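Local structure of 2-dehydropantoate 2-reductase (Bacillus subtilis, 3EGO) at residues Ala39-Lys49 and Lys129-Leu139; Ile183-Leu191 and Phe211-Cys220. The protein probably catalyses the NADPH-dependent reduction of ketopantoate (2-dehydropantoate) to pantoate, a step in pantothenate biosynthesis. All blocks are in the same frame, centred on the assembly; numbering follows the deposited sequence.

Overall arrangement
The two contacts illustrate how chemistry follows place in a fold. Interaction 1 lies in the nucleotide-binding half of the chain and is only partly buried; strand 45-49 and strand 133-138 are joined there by backbone hydrogen bonds, with Tyr48 and Lys129 packed on one face, and Leu47 and Val134 beside the more polar Lys49 and His136 on the other. Interaction 2 lies in the helical C-terminal half and is buried throughout: helix 174-195 meets helix 206-223 through aliphatic, aromatic and sulfur-bearing side chains, without a cross-helix hydrogen bond. They share no helix or strand and sit on opposite sides of the chain's centre. The centres of interaction 1 and interaction 2 are about 33 Å apart.

Interaction 1: Ala39-Lys49 and Lys129-Leu139; sequences AIQSEGIRLYK and KSDTAVDHTGL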
ATOM      1  N   ALA A  39     -10.821  32.864 -18.375  1.00 32.87           N
ATOM      2  CA  ALA A  39     -10.212  33.640 -17.291  1.00 33.02           C
ATOM      3  C   ALA A  39      -8.802  34.151 -17.617  1.00 32.79           C
ATOM      4  O   ALA A  39      -8.394  35.219 -17.131  1.00 34.93           O
ATOM      5  CB  ALA A  39     -10.207  32.836 -15.996  1.00 34.14           C
ATOM      6  N   ILE A  40      -8.043  33.366 -18.384  1.00 34.47           N
ATOM      7  CA  ILE A  40      -6.689  33.782 -18.829  1.00 33.84           C
ATOM      8  C   ILE A  40      -6.813  34.917 -19.849  1.00 39.46           C
ATOM      9  O   ILE A  40      -6.162  35.957 -19.728  1.00 40.29           O
ATOM     10  CB  ILE A  40      -5.919  32.610 -19.480  1.00 34.63           C
ATOM     11  CG1 ILE A  40      -5.419  31.617 -18.398  1.00 27.03           C
ATOM     12  CG2 ILE A  40      -4.756  33.151 -20.339  1.00 33.54           C
ATOM     13  CD1 ILE A  40      -5.061  30.176 -18.940  1.00 26.66           C
ATOM     14  N   GLN A  41      -7.668  34.696 -20.847  1.00 43.30           N
ATOM     15  CA  GLN A  41      -7.940  35.687 -21.879  1.00 48.19           C
ATOM     16  C   GLN A  41      -8.433  36.983 -21.206  1.00 49.97           C
ATOM     17  O   GLN A  41      -8.389  38.041 -21.818  1.00 53.14           O
ATOM     18  CB  GLN A  41      -8.925  35.118 -22.925  1.00 45.59           C
ATOM     19  CG  GLN A  41      -8.965  35.824 -24.296  1.00 50.26           C
ATOM     20  CD  GLN A  41      -7.786  35.489 -25.230  1.00 57.06           C
ATOM     21  OE1 GLN A  41      -7.767  34.453 -25.918  1.00 46.18           O
ATOM     22  NE2 GLN A  41      -6.820  36.401 -25.291  1.00 62.50           N
ATOM     23  N   SER A  42      -8.801  36.894 -19.916  1.00 52.59           N
ATOM     24  CA  SER A  42      -9.395  37.993 -19.126  1.00 51.21           C
ATOM     25  C   SER A  42      -8.502  38.802 -18.168  1.00 51.14           C
ATOM     26  O   SER A  42      -8.466  40.031 -18.258  1.00 51.26           O
ATOM     27  CB  SER A  42     -10.612  37.493 -18.349  1.00 53.17           C
ATOM     28  OG  SER A  42     -11.688  37.243 -19.232  1.00 55.99           O
ATOM     29  N   GLU A  43      -7.827  38.168 -17.210  1.00 45.68           N
ATOM     30  CA  GLU A  43      -6.872  38.949 -16.436  1.00 45.12           C
ATOM     31  C   GLU A  43      -5.416  38.551 -16.633  1.00 40.65           C
ATOM     32  O   GLU A  43      -4.559  38.959 -15.858  1.00 40.83           O
ATOM     33  CB  GLU A  43      -7.205  39.039 -14.933  1.00 48.67           C
ATOM     34  CG  GLU A  43      -7.253  37.733 -14.187  1.00 53.26           C
ATOM     35  CD  GLU A  43      -8.664  37.243 -14.028  1.00 60.30           C
ATOM     36  OE1 GLU A  43      -9.544  37.744 -14.762  1.00 64.73           O
ATOM     37  OE2 GLU A  43      -8.894  36.362 -13.171  1.00 68.33           O
ATOM     38  N   GLY A  44      -5.150  37.796 -17.687  1.00 37.09           N
ATOM     39  CA  GLY A  44      -3.792  37.362 -18.011  1.00 36.25           C
ATOM     40  C   GLY A  44      -3.327  36.255 -17.090  1.00 34.82           C
ATOM     41  O   GLY A  44      -4.128  35.640 -16.372  1.00 36.48           O
ATOM     42  N   ILE A  45      -2.025  36.006 -17.113  1.00 32.71           N
ATOM     43  CA  ILE A  45      -1.413  35.064 -16.193  1.00 31.84           C
ATOM     44  C   ILE A  45      -0.623  35.813 -15.146  1.00 27.50           C
ATOM     45  O   ILE A  45       0.129  36.742 -15.458  1.00 33.14           O
ATOM     46  CB  ILE A  45      -0.480  34.089 -16.966  1.00 31.31           C
ATOM     47  CG1 ILE A  45      -1.331  33.090 -17.752  1.00 34.00           C
ATOM     48  CG2 ILE A  45       0.430  33.320 -16.005  1.00 32.55           C
ATOM     49  CD1 ILE A  45      -0.520  32.370 -18.767  1.00 40.36           C
ATOM     50  N   ARG A  46      -0.759  35.411 -13.899  1.00 24.47           N
ATOM     51  CA  ARG A  46       0.033  36.016 -12.850  1.00 25.45           C
ATOM     52  C   ARG A  46       1.102  35.038 -12.455  1.00 27.47           C
ATOM     53  O   ARG A  46       0.834  33.863 -12.292  1.00 26.92           O
ATOM     54  CB  ARG A  46      -0.824  36.299 -11.622  1.00 26.36           C
ATOM     55  CG  ARG A  46      -2.030  37.174 -11.904  1.00 35.41           C
ATOM     56  CD  ARG A  46      -1.617  38.576 -12.368  1.00 45.63           C
ATOM     57  NE  ARG A  46      -2.743  39.375 -12.861  1.00 48.08           N
ATOM     58  CZ  ARG A  46      -3.530  40.126 -12.089  1.00 47.07           C
ATOM     59  NH1 ARG A  46      -4.525  40.812 -12.632  1.00 44.05           N
ATOM     60  NH2 ARG A  46      -3.323  40.197 -10.775  1.00 43.82           N
ATOM     61  N   LEU A  47       2.313  35.525 -12.283  1.00 25.73           N
ATOM     62  CA  LEU A  47       3.345  34.644 -11.774  1.00 26.50           C
ATOM     63  C   LEU A  47       3.876  35.262 -10.516  1.00 26.06           C
ATOM     64  O   LEU A  47       4.185  36.469 -10.499  1.00 27.61           O
ATOM     65  CB  LEU A  47       4.467  34.491 -12.800  1.00 27.22           C
ATOM     66  CG  LEU A  47       5.613  33.632 -12.252  1.00 28.72           C
ATOM     67  CD1 LEU A  47       5.915  32.468 -13.215  1.00 23.29           C
ATOM     68  CD2 LEU A  47       6.787  34.529 -12.066  1.00 24.18           C
ATOM     69  N   TYR A  48       3.973  34.444  -9.469  1.00 25.70           N
ATOM     70  CA  TYR A  48       4.514  34.853  -8.172  1.00 27.39           C
ATOM     71  C   TYR A  48       5.930  34.301  -8.048  1.00 30.10           C
ATOM     72  O   TYR A  48       6.204  33.123  -8.369  1.00 27.53           O
ATOM     73  CB  TYR A  48       3.655  34.295  -7.034  1.00 27.44           C
ATOM     74  CG  TYR A  48       2.199  34.737  -6.990  1.00 32.50           C
ATOM     75  CD1 TYR A  48       1.742  35.595  -5.997  1.00 34.10           C
ATOM     76  CD2 TYR A  48       1.274  34.267  -7.927  1.00 38.82           C
ATOM     77  CE1 TYR A  48       0.381  35.989  -5.953  1.00 40.11           C
ATOM     78  CE2 TYR A  48      -0.044  34.650  -7.903  1.00 39.74           C
ATOM     79  CZ  TYR A  48      -0.496  35.509  -6.915  1.00 39.12           C
ATOM     80  OH  TYR A  48      -1.823  35.877  -6.895  1.00 42.98           O
ATOM     81  N   LYS A  49       6.861  35.137  -7.619  1.00 25.26           N
ATOM     82  CA  LYS A  49       8.199  34.665  -7.490  1.00 28.70           C
ATOM     83  C   LYS A  49       8.793  35.413  -6.346  1.00 27.95           C
ATOM     84  O   LYS A  49       9.168  36.586  -6.495  1.00 28.35           O
ATOM     85  CB  LYS A  49       9.009  34.884  -8.746  1.00 28.38           C
ATOM     86  CG  LYS A  49      10.322  34.186  -8.717  1.00 28.22           C
ATOM     87  CD  LYS A  49      10.917  34.184 -10.095  1.00 27.46           C
ATOM     88  CE  LYS A  49      11.000  35.624 -10.668  1.00 38.02           C
ATOM     89  NZ  LYS A  49      10.952  35.655 -12.197  1.00 35.18           N
ATOM     90  N   LYS A 129      -1.718  28.231  -8.418  1.00 22.85           N
ATOM     91  CA  LYS A 129      -2.491  28.792  -7.314  1.00 26.53           C
ATOM     92  C   LYS A 129      -3.974  28.916  -7.652  1.00 24.94           C
ATOM     93  O   LYS A 129      -4.807  28.810  -6.774  1.00 29.04           O
ATOM     94  CB  LYS A 129      -1.938  30.172  -6.928  1.00 24.21           C
ATOM     95  CG  LYS A 129      -0.514  30.097  -6.395  1.00 31.15           C
ATOM     96  CD  LYS A 129       0.001  31.488  -5.880  1.00 35.43           C
ATOM     97  CE  LYS A 129      -0.276  31.678  -4.376  1.00 44.38           C
ATOM     98  NZ  LYS A 129       0.121  30.460  -3.590  1.00 49.88           N
ATOM     99  N   SER A 130      -4.281  29.160  -8.919  1.00 24.62           N
ATOM    100  CA  SER A 130      -5.648  29.320  -9.405  1.00 27.74           C
ATOM    101  C   SER A 130      -5.654  29.053 -10.891  1.00 28.45           C
ATOM    102  O   SER A 130      -4.627  28.701 -11.468  1.00 27.95           O
ATOM    103  CB  SER A 130      -6.135  30.748  -9.161  1.00 30.68           C
ATOM    104  OG  SER A 130      -5.352  31.660  -9.901  1.00 33.57           O
ATOM    105  N   ASP A 131      -6.801  29.245 -11.544  1.00 26.89           N
ATOM    106  CA  ASP A 131      -6.865  29.121 -13.014  1.00 29.37           C
ATOM    107  C   ASP A 131      -5.899  30.045 -13.778  1.00 26.41           C
ATOM    108  O   ASP A 131      -5.529  29.759 -14.900  1.00 28.71           O
ATOM    109  CB  ASP A 131      -8.302  29.364 -13.542  1.00 31.35           C
ATOM    110  CG  ASP A 131      -9.153  28.048 -13.645  1.00 40.09           C
ATOM    111  OD1 ASP A 131      -8.615  26.920 -13.591  1.00 37.20           O
ATOM    112  OD2 ASP A 131     -10.382  28.151 -13.791  1.00 47.40           O
ATOM    113  N   THR A 132      -5.551  31.191 -13.219  1.00 26.40           N
ATOM    114  CA  THR A 132      -4.668  32.110 -13.921  1.00 26.77           C
ATOM    115  C   THR A 132      -3.306  32.355 -13.232  1.00 26.61           C
ATOM    116  O   THR A 132      -2.469  33.109 -13.729  1.00 31.07           O
ATOM    117  CB  THR A 132      -5.360  33.505 -14.131  1.00 29.75           C
ATOM    118  OG1 THR A 132      -5.639  34.063 -12.845  1.00 31.48           O
ATOM    119  CG2 THR A 132      -6.672  33.367 -14.900  1.00 31.30           C
ATOM    120  N   ALA A 133      -3.045  31.731 -12.100  1.00 26.41           N
ATOM    121  CA  ALA A 133      -1.881  32.144 -11.336  1.00 21.25           C
ATOM    122  C   ALA A 133      -0.976  30.962 -10.966  1.00 24.21           C
ATOM    123  O   ALA A 133      -1.483  29.850 -10.664  1.00 22.22           O
ATOM    124  CB  ALA A 133      -2.323  32.892 -10.064  1.00 24.37           C
ATOM    125  N   VAL A 134       0.344  31.212 -10.981  1.00 22.35           N
ATOM    126  CA  VAL A 134       1.337  30.175 -10.730  1.00 22.52           C
ATOM    127  C   VAL A 134       2.472  30.744  -9.884  1.00 21.68           C
ATOM    128  O   VAL A 134       2.967  31.870 -10.098  1.00 22.86           O
ATOM    129  CB  VAL A 134       1.865  29.504 -12.067  1.00 24.00           C
ATOM    130  CG1 VAL A 134       2.681  30.504 -12.905  1.00 22.63           C
ATOM    131  CG2 VAL A 134       2.764  28.249 -11.770  1.00 21.48           C
ATOM    132  N   ASP A 135       2.943  29.954  -8.940  1.00 19.20           N
ATOM    133  CA  ASP A 135       4.022  30.423  -8.095  1.00 20.68           C
ATOM    134  C   ASP A 135       5.267  29.717  -8.578  1.00 21.41           C
ATOM    135  O   ASP A 135       5.277  28.488  -8.629  1.00 19.92           O
ATOM    136  CB  ASP A 135       3.688  30.001  -6.681  1.00 21.48           C
ATOM    137  CG  ASP A 135       4.677  30.508  -5.641  1.00 30.55           C
ATOM    138  OD1 ASP A 135       5.649  31.212  -5.961  1.00 30.32           O
ATOM    139  OD2 ASP A 135       4.452  30.192  -4.459  1.00 32.59           O
ATOM    140  N   HIS A 136       6.299  30.470  -8.958  1.00 20.73           N
ATOM    141  CA  HIS A 136       7.561  29.872  -9.401  1.00 19.45           C
ATOM    142  C   HIS A 136       8.382  29.616  -8.125  1.00 23.19           C
ATOM    143  O   HIS A 136       9.164  30.510  -7.667  1.00 24.83           O
ATOM    144  CB  HIS A 136       8.318  30.850 -10.313  1.00 22.81           C
ATOM    145  CG  HIS A 136       9.439  30.229 -11.096  1.00 18.53           C
ATOM    146  ND1 HIS A 136      10.212  30.952 -11.981  1.00 22.77           N
ATOM    147  CD2 HIS A 136       9.912  28.952 -11.139  1.00 20.65           C
ATOM    148  CE1 HIS A 136      11.110  30.157 -12.536  1.00 22.35           C
ATOM    149  NE2 HIS A 136      10.948  28.935 -12.047  1.00 24.25           N
ATOM    150  N   THR A 137       8.169  28.438  -7.538  1.00 23.18           N
ATOM    151  CA  THR A 137       8.759  28.090  -6.234  1.00 23.99           C
ATOM    152  C   THR A 137      10.202  27.585  -6.296  1.00 26.76           C
ATOM    153  O   THR A 137      10.907  27.578  -5.282  1.00 27.15           O
ATOM    154  CB  THR A 137       7.915  26.980  -5.518  1.00 25.63           C
ATOM    155  OG1 THR A 137       7.702  25.890  -6.417  1.00 23.96           O
ATOM    156  CG2 THR A 137       6.591  27.504  -5.117  1.00 25.89           C
ATOM    157  N   GLY A 138      10.646  27.156  -7.472  1.00 25.40           N
ATOM    158  CA  GLY A 138      11.936  26.486  -7.606  1.00 27.68           C
ATOM    159  C   GLY A 138      12.571  26.977  -8.888  1.00 25.05           C
ATOM    160  O   GLY A 138      12.100  26.708  -9.963  1.00 22.90           O
ATOM    161  N   LEU A 139      13.624  27.759  -8.766  1.00 25.64           N
ATOM    162  CA  LEU A 139      14.225  28.357  -9.924  1.00 26.90           C
ATOM    163  C   LEU A 139      15.115  27.310 -10.567  1.00 29.30           C
ATOM    164  O   LEU A 139      16.261  27.110 -10.147  1.00 30.18           O
ATOM    165  CB  LEU A 139      15.023  29.603  -9.520  1.00 30.29           C
ATOM    166  CG  LEU A 139      14.260  30.632  -8.661  1.00 30.48           C
ATOM    167  CD1 LEU A 139      15.165  31.833  -8.288  1.00 35.93           C
ATOM    168  CD2 LEU A 139      13.026  31.138  -9.408  1.00 32.66           C
TER
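Tyr48 is tied to the partner strand through both of its backbone polar groups: its N donates to Val134 O at 2.8 Å, almost straight at 169°, and its O accepts from His136 N at 2.7 Å. Two residues earlier Arg46 repeats the pattern, its N donating to Thr132 O at 2.9 Å and its O accepting from Val134 N. This is the ladder of a parallel strand pair. The carboxylate of Asp135 brings OD1 to 3.1 Å from Tyr48 O, but both are acceptors and no bond forms.

Through this pair strand 45-49, which also runs antiparallel to strand 52-61, is joined to strand 133-138, which pairs with strand 116-128, within the family's Rossmann-type NADP domain. Leu47 and Val134 share the face turned to helix 12-22, meeting through CD1 and CG1; Val134 also lies near Ser12 and Ala126, which probably bind NADP(+). Beside them the aliphatic part of Lys49 runs alongside His136, and Lys49 NZ and His136 ND1 both hydrogen-bond Tyr20 OH.

On the other face, the Tyr48 ring, with CG anti to the carbonyl carbon (chi1 -61°), leans back toward Ala133, whose CB meets its edge 3.6 Å from CE2. Lys129 crosses one ring face, its CD 3.9 Å from the centroid in a CH-pi contact. Where the two strands begin, Thr132 wedges against the helix-to-strand turn: its CG2 lies 3.4 Å from Ala39 O and its CB 3.3 Å from Gly44 O, a buried carbonyl without a hydrogen-bond partner, while the positive phi of Gly44 turns the chain out of helix 34-43.

Interaction 2: Ile183-Leu191 and Phe211-Cys220; sequences IVNACINPL and FMKLVFQEAC
Met212 and Phe216, which both pack on Cys187 of the facing helix, are joined by a backbone hydrogen bond from Phe216 N to Met212 O at 2.7 Å. Cys187 O, touched by Met212 CG at 3.3 Å, is buried without a hydrogen bond: the helix is kinked at Pro190, and Leu191 N, which would normally reach back to it, makes no bond to the preceding turn. The Cys187 side chain reaches the same helix, its SG 3.6 Å from Phe216 CA and at the edge of the Phe216 ring, 5.2 Å from the centroid, a sulfur-aromatic contact. Phe216 also receives Ile183, whose CG1 approaches CE1 obliquely at 3.6 Å. With CG1 anti to the backbone N (chi1 -173°), Ile183 extends until CD1 presses on Ala219 CB at 3.4 Å, a tight carbon pair. Leu191 divides its methyls: CD2 rests 3.6 Å from Met212 CA and also against the Phe211 ring, while CD1 lies against Val215 CG2 at 3.8 Å. With alanine at this position, Val215 and Phe211 would probably lose their apolar neighbour and a gap would open beside the Met212 backbone.

Both helices, 143° apart, belong to the family's helical C-terminal domain; Asn185 and Asn189, probable substrate ligands, take no part in this packing. Phe284 of the second subunit stacks on Phe211, helix 228-241 touches Ile188 and Cys220, helix 261-274 packs on Ala186, and helix 280-291 on Leu191 and Val215.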
ATOM      1  N   ILE A 183      14.670   7.370 -13.317  1.00 31.54           N
ATOM      2  CA  ILE A 183      15.208   6.469 -12.287  1.00 33.35           C
ATOM      3  C   ILE A 183      14.925   7.027 -10.924  1.00 34.26           C
ATOM      4  O   ILE A 183      14.489   6.321 -10.025  1.00 32.03           O
ATOM      5  CB  ILE A 183      16.724   6.139 -12.414  1.00 33.47           C
ATOM      6  CG1 ILE A 183      17.113   5.058 -11.390  1.00 33.55           C
ATOM      7  CG2 ILE A 183      17.604   7.367 -12.163  1.00 33.91           C
ATOM      8  CD1 ILE A 183      16.333   3.710 -11.516  1.00 28.90           C
ATOM      9  N   VAL A 184      15.127   8.327 -10.773  1.00 35.43           N
ATOM     10  CA  VAL A 184      14.802   8.986  -9.528  1.00 31.19           C
ATOM     11  C   VAL A 184      13.297   8.888  -9.139  1.00 30.39           C
ATOM     12  O   VAL A 184      12.977   8.454  -8.043  1.00 28.76           O
ATOM     13  CB  VAL A 184      15.225  10.474  -9.590  1.00 34.11           C
ATOM     14  CG1 VAL A 184      14.653  11.222  -8.436  1.00 32.75           C
ATOM     15  CG2 VAL A 184      16.769  10.586  -9.621  1.00 31.81           C
ATOM     16  N   ASN A 185      12.397   9.284 -10.029  1.00 29.01           N
ATOM     17  CA  ASN A 185      10.969   9.281  -9.699  1.00 31.88           C
ATOM     18  C   ASN A 185      10.485   7.862  -9.371  1.00 32.94           C
ATOM     19  O   ASN A 185       9.720   7.654  -8.427  1.00 33.41           O
ATOM     20  CB  ASN A 185      10.139   9.880 -10.843  1.00 30.89           C
ATOM     21  CG  ASN A 185      10.429  11.374 -11.080  1.00 34.55           C
ATOM     22  OD1 ASN A 185      10.120  11.904 -12.143  1.00 40.22           O
ATOM     23  ND2 ASN A 185      11.024  12.038 -10.102  1.00 33.12           N
ATOM     24  N   ALA A 186      10.959   6.884 -10.142  1.00 29.67           N
ATOM     25  CA  ALA A 186      10.494   5.503  -9.992  1.00 29.50           C
ATOM     26  C   ALA A 186      10.892   4.918  -8.632  1.00 28.93           C
ATOM     27  O   ALA A 186      10.176   4.107  -8.080  1.00 27.60           O
ATOM     28  CB  ALA A 186      11.057   4.657 -11.141  1.00 28.72           C
ATOM     29  N   CYS A 187      12.039   5.325  -8.092  1.00 29.12           N
ATOM     30  CA  CYS A 187      12.499   4.803  -6.812  1.00 28.62           C
ATOM     31  C   CYS A 187      11.875   5.470  -5.625  1.00 26.28           C
ATOM     32  O   CYS A 187      11.698   4.828  -4.579  1.00 27.40           O
ATOM     33  CB  CYS A 187      14.007   4.938  -6.664  1.00 31.27           C
ATOM     34  SG  CYS A 187      14.916   3.943  -7.765  1.00 32.93           S
ATOM     35  N   ILE A 188      11.581   6.764  -5.743  1.00 27.77           N
ATOM     36  CA  ILE A 188      11.058   7.494  -4.601  1.00 27.37           C
ATOM     37  C   ILE A 188       9.537   7.503  -4.532  1.00 27.75           C
ATOM     38  O   ILE A 188       8.967   7.320  -3.461  1.00 29.93           O
ATOM     39  CB  ILE A 188      11.515   8.973  -4.572  1.00 30.03           C
ATOM     40  CG1 ILE A 188      13.044   9.078  -4.400  1.00 31.03           C
ATOM     41  CG2 ILE A 188      10.808   9.717  -3.419  1.00 32.53           C
ATOM     42  CD1 ILE A 188      13.596  10.568  -4.561  1.00 28.11           C
ATOM     43  N   ASN A 189       8.881   7.749  -5.662  1.00 27.88           N
ATOM     44  CA  ASN A 189       7.421   8.041  -5.665  1.00 28.98           C
ATOM     45  C   ASN A 189       6.437   6.915  -5.264  1.00 28.49           C
ATOM     46  O   ASN A 189       5.546   7.112  -4.420  1.00 26.26           O
ATOM     47  CB  ASN A 189       7.030   8.639  -7.017  1.00 27.96           C
ATOM     48  CG  ASN A 189       7.557  10.090  -7.205  1.00 33.86           C
ATOM     49  OD1 ASN A 189       8.403  10.561  -6.447  1.00 34.79           O
ATOM     50  ND2 ASN A 189       7.062  10.774  -8.224  1.00 35.87           N
ATOM     51  N   PRO A 190       6.544   5.745  -5.924  1.00 27.40           N
ATOM     52  CA  PRO A 190       5.719   4.612  -5.551  1.00 26.89           C
ATOM     53  C   PRO A 190       5.941   4.215  -4.109  1.00 28.16           C
ATOM     54  O   PRO A 190       4.972   3.887  -3.428  1.00 29.39           O
ATOM     55  CB  PRO A 190       6.228   3.482  -6.478  1.00 27.73           C
ATOM     56  CG  PRO A 190       6.908   4.174  -7.640  1.00 26.95           C
ATOM     57  CD  PRO A 190       7.408   5.486  -7.099  1.00 27.45           C
ATOM     58  N   LEU A 191       7.198   4.241  -3.636  1.00 27.76           N
ATOM     59  CA  LEU A 191       7.489   3.802  -2.281  1.00 27.54           C
ATOM     60  C   LEU A 191       6.894   4.699  -1.236  1.00 28.17           C
ATOM     61  O   LEU A 191       6.346   4.212  -0.240  1.00 30.94           O
ATOM     62  CB  LEU A 191       8.995   3.704  -2.007  1.00 28.60           C
ATOM     63  CG  LEU A 191       9.642   2.341  -2.182  1.00 35.23           C
ATOM     64  CD1 LEU A 191       9.641   1.948  -3.635  1.00 42.23           C
ATOM     65  CD2 LEU A 191      11.072   2.368  -1.661  1.00 27.18           C
ATOM     66  N   PHE A 211      14.692  -1.700   0.576  1.00 30.56           N
ATOM     67  CA  PHE A 211      13.639  -1.918  -0.412  1.00 27.60           C
ATOM     68  C   PHE A 211      13.779  -0.987  -1.623  1.00 26.94           C
ATOM     69  O   PHE A 211      13.673  -1.421  -2.767  1.00 26.20           O
ATOM     70  CB  PHE A 211      12.263  -1.765   0.249  1.00 28.26           C
ATOM     71  CG  PHE A 211      11.135  -2.324  -0.565  1.00 30.54           C
ATOM     72  CD1 PHE A 211      10.577  -3.572  -0.248  1.00 25.85           C
ATOM     73  CD2 PHE A 211      10.620  -1.609  -1.629  1.00 26.71           C
ATOM     74  CE1 PHE A 211       9.526  -4.094  -1.021  1.00 27.86           C
ATOM     75  CE2 PHE A 211       9.540  -2.107  -2.396  1.00 33.16           C
ATOM     76  CZ  PHE A 211       9.001  -3.366  -2.096  1.00 28.37           C
ATOM     77  N   MET A 212      14.038   0.302  -1.381  1.00 27.95           N
ATOM     78  CA  MET A 212      14.364   1.210  -2.506  1.00 28.09           C
ATOM     79  C   MET A 212      15.492   0.685  -3.410  1.00 27.68           C
ATOM     80  O   MET A 212      15.408   0.760  -4.633  1.00 31.75           O
ATOM     81  CB  MET A 212      14.709   2.634  -2.006  1.00 27.69           C
ATOM     82  CG  MET A 212      14.481   3.728  -3.098  1.00 31.34           C
ATOM     83  SD  MET A 212      14.629   5.473  -2.592  1.00 23.47           S
ATOM     84  CE  MET A 212      16.194   5.467  -1.762  1.00 31.69           C
ATOM     85  N   LYS A 213      16.552   0.164  -2.802  1.00 31.59           N
ATOM     86  CA  LYS A 213      17.686  -0.366  -3.580  1.00 31.20           C
ATOM     87  C   LYS A 213      17.247  -1.497  -4.493  1.00 29.42           C
ATOM     88  O   LYS A 213      17.671  -1.585  -5.657  1.00 31.40           O
ATOM     89  CB  LYS A 213      18.787  -0.839  -2.647  1.00 31.80           C
ATOM     90  CG  LYS A 213      20.183  -0.792  -3.262  1.00 35.90           C
ATOM     91  CD  LYS A 213      21.182  -1.433  -2.335  1.00 38.80           C
ATOM     92  CE  LYS A 213      22.541  -1.556  -3.018  1.00 48.49           C
ATOM     93  NZ  LYS A 213      23.596  -1.749  -1.971  1.00 44.76           N
ATOM     94  N   LEU A 214      16.381  -2.373  -3.967  1.00 29.44           N
ATOM     95  CA  LEU A 214      15.833  -3.473  -4.758  1.00 30.28           C
ATOM     96  C   LEU A 214      15.030  -2.956  -5.941  1.00 30.14           C
ATOM     97  O   LEU A 214      15.087  -3.503  -7.049  1.00 30.28           O
ATOM     98  CB  LEU A 214      14.955  -4.382  -3.876  1.00 29.70           C
ATOM     99  CG  LEU A 214      15.654  -5.268  -2.843  1.00 34.43           C
ATOM    100  CD1 LEU A 214      14.619  -6.028  -2.027  1.00 32.45           C
ATOM    101  CD2 LEU A 214      16.623  -6.219  -3.561  1.00 34.72           C
ATOM    102  N   VAL A 215      14.238  -1.907  -5.698  1.00 29.62           N
ATOM    103  CA  VAL A 215      13.529  -1.254  -6.793  1.00 27.93           C
ATOM    104  C   VAL A 215      14.546  -0.614  -7.770  1.00 29.13           C
ATOM    105  O   VAL A 215      14.444  -0.771  -8.975  1.00 27.18           O
ATOM    106  CB  VAL A 215      12.545  -0.183  -6.269  1.00 27.83           C
ATOM    107  CG1 VAL A 215      11.939   0.598  -7.410  1.00 26.72           C
ATOM    108  CG2 VAL A 215      11.413  -0.883  -5.466  1.00 26.61           C
ATOM    109  N   PHE A 216      15.535   0.083  -7.229  1.00 32.53           N
ATOM    110  CA  PHE A 216      16.548   0.709  -8.120  1.00 32.99           C
ATOM    111  C   PHE A 216      17.193  -0.338  -9.075  1.00 31.56           C
ATOM    112  O   PHE A 216      17.314  -0.151 -10.299  1.00 30.92           O
ATOM    113  CB  PHE A 216      17.623   1.371  -7.261  1.00 32.15           C
ATOM    114  CG  PHE A 216      18.767   1.908  -8.070  1.00 35.22           C
ATOM    115  CD1 PHE A 216      18.687   3.177  -8.627  1.00 36.31           C
ATOM    116  CD2 PHE A 216      19.901   1.134  -8.303  1.00 39.70           C
ATOM    117  CE1 PHE A 216      19.739   3.679  -9.402  1.00 39.28           C
ATOM    118  CE2 PHE A 216      20.959   1.639  -9.073  1.00 38.97           C
ATOM    119  CZ  PHE A 216      20.860   2.904  -9.616  1.00 36.27           C
ATOM    120  N   GLN A 217      17.593  -1.468  -8.499  1.00 34.80           N
ATOM    121  CA  GLN A 217      18.278  -2.502  -9.271  1.00 34.82           C
ATOM    122  C   GLN A 217      17.451  -2.990 -10.432  1.00 33.83           C
ATOM    123  O   GLN A 217      17.988  -3.169 -11.518  1.00 31.06           O
ATOM    124  CB  GLN A 217      18.732  -3.657  -8.373  1.00 34.19           C
ATOM    125  CG  GLN A 217      19.756  -3.200  -7.315  1.00 43.35           C
ATOM    126  CD  GLN A 217      20.192  -4.307  -6.367  1.00 43.15           C
ATOM    127  OE1 GLN A 217      21.321  -4.286  -5.862  1.00 56.87           O
ATOM    128  NE2 GLN A 217      19.305  -5.291  -6.130  1.00 47.16           N
ATOM    129  N   GLU A 218      16.146  -3.205 -10.225  1.00 33.00           N
ATOM    130  CA  GLU A 218      15.278  -3.588 -11.335  1.00 31.59           C
ATOM    131  C   GLU A 218      15.195  -2.500 -12.392  1.00 30.49           C
ATOM    132  O   GLU A 218      15.336  -2.749 -13.591  1.00 31.24           O
ATOM    133  CB  GLU A 218      13.846  -3.883 -10.845  1.00 31.71           C
ATOM    134  CG  GLU A 218      13.765  -4.897  -9.745  1.00 35.93           C
ATOM    135  CD  GLU A 218      12.335  -5.216  -9.301  1.00 33.56           C
ATOM    136  OE1 GLU A 218      11.398  -4.417  -9.556  1.00 31.45           O
ATOM    137  OE2 GLU A 218      12.161  -6.281  -8.693  1.00 31.56           O
ATOM    138  N   ALA A 219      14.877  -1.291 -11.951  1.00 30.43           N
ATOM    139  CA  ALA A 219      14.667  -0.185 -12.880  1.00 31.66           C
ATOM    140  C   ALA A 219      15.939   0.097 -13.640  1.00 30.73           C
ATOM    141  O   ALA A 219      15.913   0.284 -14.850  1.00 29.88           O
ATOM    142  CB  ALA A 219      14.237   1.079 -12.109  1.00 29.10           C
ATOM    143  N   CYS A 220      17.046   0.124 -12.905  1.00 31.51           N
ATOM    144  CA  CYS A 220      18.363   0.385 -13.492  1.00 34.58           C
ATOM    145  C   CYS A 220      18.676  -0.580 -14.642  1.00 34.48           C
ATOM    146  O   CYS A 220      19.050  -0.151 -15.737  1.00 35.72           O
ATOM    147  CB  CYS A 220      19.427   0.370 -12.395  1.00 34.47           C
ATOM    148  SG  CYS A 220      21.148   0.697 -12.936  1.00 41.10           S
TER